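Local coordinates for protein phosphoribosylamidoimidazole- succinocarboxamide synthase (Saccharomyces cerevisiae, PDB 1OBG) that joins aspartate to the carboxylate of CAIR at the expense of ATP, forming SAICAR in the purine biosynthesis pathway, at residues 214-219 and 230-235; 54-59 and 234-239; 112-117 and 180-185. All blocks are in the same frame, centred on the assembly; numbering follows the deposited sequence.

Interaction 1. Residues 214-219 and 230-235; sequences DTKFEF and LVDEVL. With AMP (adenosine monophosphate), chain B.
Two acids crowd together beside the nucleotide: E218 OE2 lies 3.7 Å from D232 OD2, the carboxylate planes only 17° from parallel, and E117 brings a third carboxylate close to E218 OE1. K216 probably eases the repulsion. Its chain bends at chi3 (97°), bringing NZ to E218 OE1 in a weak hydrogen-bonded salt bridge of 3.2 Å, with a longer pairing to D232 OD2. A water links NZ to that oxygen, while D232 OD1 has its strongest partner in R20. E218 and D232 hold AMP in the pocket V231 also lines, one by side chain, the other by backbone: E218 OE2 accepts the ribose O2' hydroxyl (2.6 Å), and D232 N donates to adenine N7 (3.0 Å).

The segments carry a beta-hairpin of the mixed sheet onward: strand 210-221 runs antiparallel to 228-230, and residues 231-235 are the loop after it. F219 and L230 form a non-hydrogen-bonded pair, and next to it V231 N meets E218 O at 3.1 Å, nearly straight at 168°. One water bonds to T215 OG1, K216 O and L235 N; S240 is a further partner of the threonine hydroxyl. Phenylalanines and leucines fill the space between sheet and helix 184-208: L235 CD2 and V234 CG2 reach the edge of the F217 ring, T215 CG2 sits 3.7 Å above one face, offset toward the rim, and L230 CD1 approaches F219 CE1 to 3.6 Å.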
loop_
_atom_site.group_PDB
_atom_site.type_symbol
_atom_site.label_atom_id
_atom_site.label_comp_id
_atom_site.label_asym_id
_atom_site.label_seq_id
_atom_site.Cartn_x
_atom_site.Cartn_y
_atom_site.Cartn_z
ATOM N N ASP A 214 -1.784 6.089 -8.942
ATOM C CA ASP A 214 -0.445 6.274 -8.416
ATOM C C ASP A 214 -0.218 5.221 -7.334
ATOM O O ASP A 214 -1.141 4.547 -6.889
ATOM C CB ASP A 214 -0.261 7.687 -7.835
ATOM C CG ASP A 214 -1.342 8.039 -6.837
ATOM O OD1 ASP A 214 -2.109 9.001 -7.082
ATOM O OD2 ASP A 214 -1.509 7.404 -5.785
ATOM N N THR A 215 1.007 5.081 -6.898
ATOM C CA THR A 215 1.285 4.094 -5.885
ATOM C C THR A 215 2.548 4.498 -5.139
ATOM O O THR A 215 3.365 5.222 -5.677
ATOM C CB THR A 215 1.407 2.675 -6.517
ATOM O OG1 THR A 215 1.277 1.690 -5.478
ATOM C CG2 THR A 215 2.798 2.434 -7.116
ATOM N N LYS A 216 2.683 4.016 -3.913
ATOM C CA LYS A 216 3.846 4.302 -3.099
ATOM C C LYS A 216 4.640 2.984 -2.960
ATOM O O LYS A 216 4.131 1.999 -2.434
ATOM C CB LYS A 216 3.358 4.834 -1.741
ATOM C CG LYS A 216 4.467 5.142 -0.725
ATOM C CD LYS A 216 3.884 5.733 0.564
ATOM C CE LYS A 216 3.698 4.664 1.648
ATOM N NZ LYS A 216 4.567 3.454 1.460
ATOM N N PHE A 217 5.874 2.948 -3.441
ATOM C CA PHE A 217 6.709 1.780 -3.210
ATOM C C PHE A 217 7.679 2.115 -2.077
ATOM O O PHE A 217 8.025 3.287 -1.861
ATOM C CB PHE A 217 7.565 1.429 -4.446
ATOM C CG PHE A 217 6.782 0.887 -5.632
ATOM C CD1 PHE A 217 5.995 -0.280 -5.533
ATOM C CD2 PHE A 217 6.856 1.532 -6.864
ATOM C CE1 PHE A 217 5.295 -0.776 -6.668
ATOM C CE2 PHE A 217 6.169 1.046 -7.984
ATOM C CZ PHE A 217 5.394 -0.089 -7.894
ATOM N N GLU A 218 8.140 1.086 -1.383
ATOM C CA GLU A 218 9.318 1.256 -0.563
ATOM C C GLU A 218 10.330 0.190 -0.934
ATOM O O GLU A 218 9.957 -0.937 -1.196
ATOM C CB GLU A 218 8.937 1.177 0.910
ATOM C CG GLU A 218 8.240 2.457 1.341
ATOM C CD GLU A 218 7.843 2.458 2.804
ATOM O OE1 GLU A 218 7.257 3.472 3.225
ATOM O OE2 GLU A 218 8.109 1.461 3.505
ATOM N N PHE A 219 11.600 0.586 -0.959
ATOM C CA PHE A 219 12.680 -0.266 -1.371
ATOM C C PHE A 219 13.714 -0.378 -0.271
ATOM O O PHE A 219 14.035 0.595 0.433
ATOM C CB PHE A 219 13.369 0.282 -2.620
ATOM C CG PHE A 219 12.507 0.270 -3.867
ATOM C CD1 PHE A 219 11.848 -0.876 -4.287
ATOM C CD2 PHE A 219 12.379 1.408 -4.632
ATOM C CE1 PHE A 219 11.054 -0.881 -5.452
ATOM C CE2 PHE A 219 11.587 1.398 -5.804
ATOM C CZ PHE A 219 10.926 0.253 -6.196
ATOM N N LEU A 230 12.121 -5.078 -2.992
ATOM C CA LEU A 230 10.793 -4.562 -2.742
ATOM C C LEU A 230 10.397 -4.931 -1.324
ATOM O O LEU A 230 10.404 -6.107 -0.938
ATOM C CB LEU A 230 9.791 -5.134 -3.731
ATOM C CG LEU A 230 8.408 -4.514 -3.838
ATOM C CD1 LEU A 230 8.485 -2.992 -4.006
ATOM C CD2 LEU A 230 7.667 -5.181 -4.997
ATOM N N VAL A 231 10.061 -3.924 -0.537
ATOM C CA VAL A 231 9.665 -4.206 0.839
ATOM C C VAL A 231 8.238 -3.678 1.097
ATOM O O VAL A 231 7.521 -3.307 0.168
ATOM C CB VAL A 231 10.748 -3.737 1.870
ATOM C CG1 VAL A 231 12.134 -4.338 1.525
ATOM C CG2 VAL A 231 10.852 -2.179 1.930
ATOM N N ASP A 232 7.810 -3.659 2.347
ATOM C CA ASP A 232 6.498 -3.116 2.662
ATOM C C ASP A 232 5.369 -3.840 1.910
ATOM O O ASP A 232 5.541 -4.965 1.475
ATOM C CB ASP A 232 6.466 -1.619 2.391
ATOM C CG ASP A 232 5.471 -0.891 3.280
ATOM O OD1 ASP A 232 5.370 -1.245 4.476
ATOM O OD2 ASP A 232 4.754 0.048 2.861
ATOM N N GLU A 233 4.215 -3.199 1.777
ATOM C CA GLU A 233 3.110 -3.785 1.019
ATOM C C GLU A 233 3.117 -3.143 -0.351
ATOM O O GLU A 233 3.583 -2.019 -0.521
ATOM C CB GLU A 233 1.746 -3.600 1.738
ATOM C CG GLU A 233 0.742 -2.695 1.010
ATOM C CD GLU A 233 -0.482 -2.306 1.849
ATOM O OE1 GLU A 233 -0.699 -1.082 2.012
ATOM O OE2 GLU A 233 -1.237 -3.198 2.327
ATOM N N VAL A 234 2.603 -3.883 -1.318
ATOM C CA VAL A 234 2.666 -3.494 -2.694
ATOM C C VAL A 234 1.264 -3.439 -3.313
ATOM O O VAL A 234 0.499 -4.418 -3.238
ATOM C CB VAL A 234 3.603 -4.497 -3.453
ATOM C CG1 VAL A 234 3.194 -5.941 -3.181
ATOM C CG2 VAL A 234 3.578 -4.254 -4.915
ATOM N N LEU A 235 0.944 -2.288 -3.906
ATOM C CA LEU A 235 -0.204 -2.122 -4.818
ATOM C C LEU A 235 -1.552 -2.533 -4.219
ATOM O O LEU A 235 -2.391 -3.160 -4.890
ATOM C CB LEU A 235 0.045 -2.888 -6.132
ATOM C CG LEU A 235 0.729 -2.327 -7.386
ATOM C CD1 LEU A 235 0.689 -0.790 -7.559
ATOM C CD2 LEU A 235 2.129 -2.900 -7.563
HETATM P P AMP B . 3.878 0.389 8.475
HETATM O O1P AMP B . 3.104 0.327 7.151
HETATM O O2P AMP B . 3.290 -0.487 9.523
HETATM O O3P AMP B . 3.943 1.915 9.001
HETATM O "O5'" AMP B . 5.373 -0.139 8.226
HETATM C "C5'" AMP B . 6.198 -0.303 9.347
HETATM C "C4'" AMP B . 7.614 0.043 8.949
HETATM O "O4'" AMP B . 8.245 -1.119 8.450
HETATM C "C3'" AMP B . 7.643 1.098 7.841
HETATM O "O3'" AMP B . 8.490 2.145 8.247
HETATM C "C2'" AMP B . 8.246 0.367 6.657
HETATM O "O2'" AMP B . 9.096 1.227 5.948
HETATM C "C1'" AMP B . 9.026 -0.749 7.347
HETATM N N9 AMP B . 9.303 -1.936 6.512
HETATM C C8 AMP B . 8.543 -2.508 5.519
HETATM N N7 AMP B . 9.223 -3.585 5.046
HETATM C C5 AMP B . 10.389 -3.709 5.724
HETATM C C6 AMP B . 11.454 -4.613 5.664
HETATM N N6 AMP B . 11.383 -5.737 4.942
HETATM N N1 AMP B . 12.526 -4.439 6.523
HETATM C C2 AMP B . 12.553 -3.407 7.434
HETATM N N3 AMP B . 11.492 -2.519 7.489
HETATM C C4 AMP B . 10.439 -2.671 6.651
HETATM O O HOH W 1 2.387 0.149 -3.606
HETATM O O HOH W 2 4.313 0.895 0.106
HETATM O O HOH W 3 6.634 -1.245 -1.587
#

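Interaction 2. Residues 54-59 and 234-239; sequences ILLTKL and VLTPDS. With MG (magnesium ion), chain E.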
loop_
_atom_site.group_PDB
_atom_site.type_symbol
_atom_site.label_atom_id
_atom_site.label_comp_id
_atom_site.label_asym_id
_atom_site.label_seq_id
_atom_site.Cartn_x
_atom_site.Cartn_y
_atom_site.Cartn_z
ATOM N N ILE A 54 -7.149 -9.952 5.448
ATOM C CA ILE A 54 -6.929 -11.142 4.646
ATOM C C ILE A 54 -6.919 -10.780 3.151
ATOM O O ILE A 54 -5.997 -11.156 2.417
ATOM C CB ILE A 54 -7.991 -12.212 4.925
ATOM C CG1 ILE A 54 -7.879 -12.701 6.383
ATOM C CG2 ILE A 54 -7.854 -13.354 3.898
ATOM C CD1 ILE A 54 -9.032 -13.584 6.844
ATOM N N LEU A 55 -7.948 -10.048 2.711
ATOM C CA LEU A 55 -8.026 -9.594 1.314
ATOM C C LEU A 55 -6.788 -8.814 0.859
ATOM O O LEU A 55 -6.244 -9.098 -0.199
ATOM C CB LEU A 55 -9.312 -8.764 1.068
ATOM C CG LEU A 55 -10.582 -9.620 1.191
ATOM C CD1 LEU A 55 -11.799 -8.763 1.564
ATOM C CD2 LEU A 55 -10.882 -10.387 -0.100
ATOM N N LEU A 56 -6.334 -7.851 1.649
ATOM C CA LEU A 56 -5.143 -7.044 1.282
ATOM C C LEU A 56 -3.837 -7.857 1.323
ATOM O O LEU A 56 -2.903 -7.595 0.556
ATOM C CB LEU A 56 -4.999 -5.807 2.169
ATOM C CG LEU A 56 -5.713 -4.536 1.653
ATOM C CD1 LEU A 56 -7.068 -4.861 1.065
ATOM C CD2 LEU A 56 -5.824 -3.461 2.701
ATOM N N THR A 57 -3.778 -8.843 2.209
ATOM C CA THR A 57 -2.590 -9.671 2.296
ATOM C C THR A 57 -2.543 -10.578 1.070
ATOM O O THR A 57 -1.501 -10.741 0.466
ATOM C CB THR A 57 -2.594 -10.533 3.571
ATOM O OG1 THR A 57 -2.417 -9.691 4.722
ATOM C CG2 THR A 57 -1.363 -11.481 3.606
ATOM N N LYS A 58 -3.684 -11.153 0.715
ATOM C CA LYS A 58 -3.769 -12.009 -0.472
ATOM C C LYS A 58 -3.501 -11.213 -1.733
ATOM O O LYS A 58 -2.840 -11.684 -2.655
ATOM C CB LYS A 58 -5.123 -12.684 -0.521
ATOM C CG LYS A 58 -5.232 -13.842 0.490
ATOM C CD LYS A 58 -6.583 -14.526 0.372
ATOM C CE LYS A 58 -6.576 -15.925 0.977
ATOM N NZ LYS A 58 -5.523 -16.824 0.374
ATOM N N LEU A 59 -4.005 -9.979 -1.761
ATOM C CA LEU A 59 -3.720 -9.107 -2.887
ATOM C C LEU A 59 -2.223 -8.795 -2.988
ATOM O O LEU A 59 -1.659 -8.846 -4.081
ATOM C CB LEU A 59 -4.541 -7.814 -2.817
ATOM C CG LEU A 59 -4.557 -6.930 -4.053
ATOM C CD1 LEU A 59 -4.962 -7.761 -5.308
ATOM C CD2 LEU A 59 -5.548 -5.811 -3.806
ATOM N N VAL A 234 2.603 -3.883 -1.318
ATOM C CA VAL A 234 2.666 -3.494 -2.694
ATOM C C VAL A 234 1.264 -3.439 -3.313
ATOM O O VAL A 234 0.499 -4.418 -3.238
ATOM C CB VAL A 234 3.603 -4.497 -3.453
ATOM C CG1 VAL A 234 3.194 -5.941 -3.181
ATOM C CG2 VAL A 234 3.578 -4.254 -4.915
ATOM N N LEU A 235 0.944 -2.288 -3.906
ATOM C CA LEU A 235 -0.204 -2.122 -4.818
ATOM C C LEU A 235 -1.552 -2.533 -4.219
ATOM O O LEU A 235 -2.391 -3.160 -4.890
ATOM C CB LEU A 235 0.045 -2.888 -6.132
ATOM C CG LEU A 235 0.729 -2.327 -7.386
ATOM C CD1 LEU A 235 0.689 -0.790 -7.559
ATOM C CD2 LEU A 235 2.129 -2.900 -7.563
ATOM N N THR A 236 -1.761 -2.200 -2.948
ATOM C CA THR A 236 -3.081 -2.376 -2.370
ATOM C C THR A 236 -3.772 -1.001 -2.349
ATOM O O THR A 236 -3.108 0.020 -2.494
ATOM C CB THR A 236 -3.001 -2.866 -0.935
ATOM O OG1 THR A 236 -2.406 -1.842 -0.143
ATOM C CG2 THR A 236 -2.078 -4.055 -0.797
ATOM N N PRO A 237 -5.087 -0.979 -2.139
ATOM C CA PRO A 237 -5.816 0.286 -2.042
ATOM C C PRO A 237 -5.376 1.182 -0.880
ATOM O O PRO A 237 -5.683 2.363 -0.905
ATOM C CB PRO A 237 -7.278 -0.148 -1.877
ATOM C CG PRO A 237 -7.328 -1.623 -2.154
ATOM C CD PRO A 237 -5.961 -2.154 -1.983
ATOM N N ASP A 238 -4.679 0.646 0.115
ATOM C CA ASP A 238 -4.153 1.472 1.190
ATOM C C ASP A 238 -2.854 2.176 0.757
ATOM O O ASP A 238 -2.500 3.202 1.323
ATOM C CB ASP A 238 -3.885 0.636 2.453
ATOM C CG ASP A 238 -5.157 0.275 3.212
ATOM O OD1 ASP A 238 -5.090 -0.632 4.075
ATOM O OD2 ASP A 238 -6.271 0.842 3.017
ATOM N N SER A 239 -2.145 1.641 -0.233
ATOM C CA SER A 239 -0.847 2.217 -0.623
ATOM C C SER A 239 -0.892 2.887 -1.990
ATOM O O SER A 239 0.104 3.429 -2.449
ATOM C CB SER A 239 0.246 1.141 -0.606
ATOM O OG SER A 239 0.199 0.330 -1.783
HETATM MG MG MG E . -7.879 0.753 1.839
#
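Helix 52-66 lies against an irregular stretch of chain here, with L56 CA 6.3 Å from T236 CA and no hydrogen bond passing between the segments. Residues 236-239 form a type I beta-turn, closed by S239 N to T236 O, and P237 suits its second position because the ring already fixes phi near -62°. The helix offers this turn two leucines three residues apart, L56 and L59, which therefore project from the same side.

L59 carries its CD2 methyl to P237 CD at 4.1 Å, helped by a first torsion of -168° that sets CG anti to the backbone N. L56 crosses T236 at about a right angle, CG against CB at 4.1 Å, and the threonine methyl CG2 turns toward the carbonyl O of L56. The CD2 branch of L56 goes to the acid, standing 3.2 Å from D238 OD1, a close approach of a methyl to a carboxylate oxygen. Y291, from helix 281-299, also packs against L56.

D238 uses its two oxygens differently. OD2 binds the magnesium ion at 2.0 Å, whereas OD1 stays 3.8 Å from the metal and forms a salt bridge with K52, so the carboxylate is a one-oxygen ligand. D258 and Y291 supply the other protein ligands of the metal. With one oxygen on a metal and the other on a lysine, the carboxylate is likely to resist turning about its CB-CG bond, while the leucine methyl and proline ring supply an apolar flank; the contact thus joins an apolar helix face to a charged metal site through a single short turn.

Interaction 3. Residues 112-117 and 180-185; sequences KLIPLE and ELVGED. With AMP (adenosine monophosphate), chain B.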
loop_
_atom_site.group_PDB
_atom_site.type_symbol
_atom_site.label_atom_id
_atom_site.label_comp_id
_atom_site.label_asym_id
_atom_site.label_seq_id
_atom_site.Cartn_x
_atom_site.Cartn_y
_atom_site.Cartn_z
ATOM N N LYS A 112 17.779 -3.060 5.253
ATOM C CA LYS A 112 18.057 -1.633 5.296
ATOM C C LYS A 112 17.245 -0.929 4.202
ATOM O O LYS A 112 17.318 -1.303 3.041
ATOM C CB LYS A 112 19.549 -1.406 5.051
ATOM C CG LYS A 112 20.028 -0.049 5.534
ATOM C CD LYS A 112 20.676 0.707 4.392
ATOM C CE LYS A 112 22.167 0.400 4.320
ATOM N NZ LYS A 112 23.035 1.632 4.373
ATOM N N LEU A 113 16.493 0.085 4.593
ATOM C CA LEU A 113 15.594 0.806 3.704
ATOM C C LEU A 113 16.288 1.952 2.975
ATOM O O LEU A 113 17.165 2.628 3.528
ATOM C CB LEU A 113 14.419 1.358 4.502
ATOM C CG LEU A 113 13.641 0.343 5.358
ATOM C CD1 LEU A 113 12.426 1.005 6.038
ATOM C CD2 LEU A 113 13.214 -0.867 4.542
ATOM N N ILE A 114 15.900 2.169 1.723
ATOM C CA ILE A 114 16.305 3.384 1.023
ATOM C C ILE A 114 15.366 4.453 1.564
ATOM O O ILE A 114 14.127 4.278 1.583
ATOM C CB ILE A 114 16.226 3.237 -0.516
ATOM C CG1 ILE A 114 17.243 2.187 -1.002
ATOM C CG2 ILE A 114 16.474 4.594 -1.190
ATOM C CD1 ILE A 114 17.019 1.696 -2.442
ATOM N N PRO A 115 15.942 5.538 2.074
ATOM C CA PRO A 115 15.141 6.534 2.810
ATOM C C PRO A 115 14.349 7.501 1.903
ATOM O O PRO A 115 14.566 8.719 1.957
ATOM C CB PRO A 115 16.210 7.259 3.651
ATOM C CG PRO A 115 17.434 7.233 2.787
ATOM C CD PRO A 115 17.386 5.879 2.063
ATOM N N LEU A 116 13.449 6.955 1.080
ATOM C CA LEU A 116 12.576 7.719 0.183
ATOM C C LEU A 116 11.236 7.029 0.176
ATOM O O LEU A 116 11.190 5.804 0.332
ATOM C CB LEU A 116 13.104 7.657 -1.257
ATOM C CG LEU A 116 14.417 8.334 -1.660
ATOM C CD1 LEU A 116 14.736 8.009 -3.124
ATOM C CD2 LEU A 116 14.301 9.848 -1.436
ATOM N N GLU A 117 10.152 7.786 0.014
ATOM C CA GLU A 117 8.896 7.193 -0.356
ATOM C C GLU A 117 8.916 7.278 -1.888
ATOM O O GLU A 117 8.978 8.357 -2.471
ATOM C CB GLU A 117 7.673 7.929 0.207
ATOM C CG GLU A 117 7.560 7.982 1.735
ATOM C CD GLU A 117 7.366 6.627 2.412
ATOM O OE1 GLU A 117 7.483 5.567 1.765
ATOM O OE2 GLU A 117 7.087 6.621 3.631
ATOM N N GLU A 180 20.815 13.863 -4.467
ATOM C CA GLU A 180 21.702 14.391 -3.431
ATOM C C GLU A 180 21.504 13.569 -2.157
ATOM O O GLU A 180 22.460 13.252 -1.443
ATOM C CB GLU A 180 21.418 15.875 -3.179
ATOM C CG GLU A 180 22.108 16.796 -4.189
ATOM C CD GLU A 180 21.765 18.283 -4.032
ATOM O OE1 GLU A 180 21.006 18.656 -3.125
ATOM O OE2 GLU A 180 22.263 19.098 -4.838
ATOM N N LEU A 181 20.253 13.206 -1.900
ATOM C CA LEU A 181 19.890 12.465 -0.699
ATOM C C LEU A 181 20.432 11.031 -0.700
ATOM O O LEU A 181 21.052 10.605 0.278
ATOM C CB LEU A 181 18.366 12.558 -0.474
ATOM C CG LEU A 181 17.440 11.872 0.555
ATOM C CD1 LEU A 181 18.080 11.081 1.689
ATOM C CD2 LEU A 181 16.435 12.873 1.098
ATOM N N VAL A 182 20.232 10.280 -1.783
ATOM C CA VAL A 182 20.645 8.879 -1.744
ATOM C C VAL A 182 21.817 8.530 -2.623
ATOM O O VAL A 182 22.316 7.413 -2.552
ATOM C CB VAL A 182 19.475 7.884 -2.020
ATOM C CG1 VAL A 182 18.363 8.040 -0.983
ATOM C CG2 VAL A 182 18.968 8.009 -3.461
ATOM N N GLY A 183 22.269 9.473 -3.447
ATOM C CA GLY A 183 23.338 9.184 -4.382
ATOM C C GLY A 183 22.765 9.177 -5.781
ATOM O O GLY A 183 21.666 8.648 -6.016
ATOM N N GLU A 184 23.510 9.770 -6.709
ATOM C CA GLU A 184 23.076 9.888 -8.093
ATOM C C GLU A 184 22.756 8.520 -8.717
ATOM O O GLU A 184 21.682 8.331 -9.266
ATOM C CB GLU A 184 24.142 10.640 -8.908
ATOM C CG GLU A 184 23.821 10.847 -10.378
ATOM C CD GLU A 184 22.741 11.893 -10.614
ATOM O OE1 GLU A 184 21.578 11.502 -10.879
ATOM O OE2 GLU A 184 23.045 13.109 -10.545
ATOM N N ASP A 185 23.687 7.580 -8.632
ATOM C CA ASP A 185 23.518 6.285 -9.280
ATOM C C ASP A 185 22.371 5.480 -8.670
ATOM O O ASP A 185 21.567 4.882 -9.385
ATOM C CB ASP A 185 24.802 5.471 -9.209
ATOM C CG ASP A 185 24.693 4.152 -9.964
ATOM O OD1 ASP A 185 24.728 3.081 -9.302
ATOM O OD2 ASP A 185 24.561 4.089 -11.221
HETATM P P AMP B . 3.878 0.389 8.475
HETATM O O1P AMP B . 3.104 0.327 7.151
HETATM O O2P AMP B . 3.290 -0.487 9.523
HETATM O O3P AMP B . 3.943 1.915 9.001
HETATM O "O5'" AMP B . 5.373 -0.139 8.226
HETATM C "C5'" AMP B . 6.198 -0.303 9.347
HETATM C "C4'" AMP B . 7.614 0.043 8.949
HETATM O "O4'" AMP B . 8.245 -1.119 8.450
HETATM C "C3'" AMP B . 7.643 1.098 7.841
HETATM O "O3'" AMP B . 8.490 2.145 8.247
HETATM C "C2'" AMP B . 8.246 0.367 6.657
HETATM O "O2'" AMP B . 9.096 1.227 5.948
HETATM C "C1'" AMP B . 9.026 -0.749 7.347
HETATM N N9 AMP B . 9.303 -1.936 6.512
HETATM C C8 AMP B . 8.543 -2.508 5.519
HETATM N N7 AMP B . 9.223 -3.585 5.046
HETATM C C5 AMP B . 10.389 -3.709 5.724
HETATM C C6 AMP B . 11.454 -4.613 5.664
HETATM N N6 AMP B . 11.383 -5.737 4.942
HETATM N N1 AMP B . 12.526 -4.439 6.523
HETATM C C2 AMP B . 12.553 -3.407 7.434
HETATM N N3 AMP B . 11.492 -2.519 7.489
HETATM C C4 AMP B . 10.439 -2.671 6.651
#
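V182 closes the end of helix 175-182 against strand 112-121, and its CG1 methyl is the tight centre of the contact. Around it gather I114 CG2 at 3.9 Å, P115 CD at 3.9 Å and L116 CG at 4.0 Å; L116 meets V182 tip to tip, while I114 crosses at about a right angle. P115 centres an inverse gamma turn, L116 N bonding I114 O at 2.8 Å, and this kink lets three successive residues reach one valine. G183, whose positive phi suits glycine, follows at the N-cap position of helix 184-208.

The outer side is looser: the side chains of L181 and P115 slide past each other in opposite directions, L181 CD1 4.1 Å from P115 CG, both exposed at the surface, though L181 CG also rests against buried L116 CD2.

L113, before the kink, faces AMP instead, with CD1 3.3 Å from O2' and CD2 3.8 Å from N3, and also packs on V231. A serine here would probably leave a gap beside the ribose and adenine N3, and deprive V231 of an apolar neighbour. Between strand and helix the contact is wholly aliphatic, depending on shape and exclusion of water rather than directional bonds.

Overall arrangement
Interactions 1 and 2 are buried near the centre of the chain, while the centre of interaction 3 lies about 20 Å from that of the chain, partly open to solvent. The first two share V234 and L235, and K216 N probably bonds S239 O between them, so one loop passes from nucleotide to magnesium ion. Interactions 1 and 3 use neighbouring strands, 210-221 and 112-121, probably bonded through F219 O and I114 N; carboxylates of E218 and E117 come close, and both contacts touch AMP. Interactions 2 and 3 do not meet. Interaction 1 pairs an ionic side with an apolar one, interaction 2 sets a metal-bound acid beside leucines, and packing between 112-117 and 180-185 is purely aliphatic.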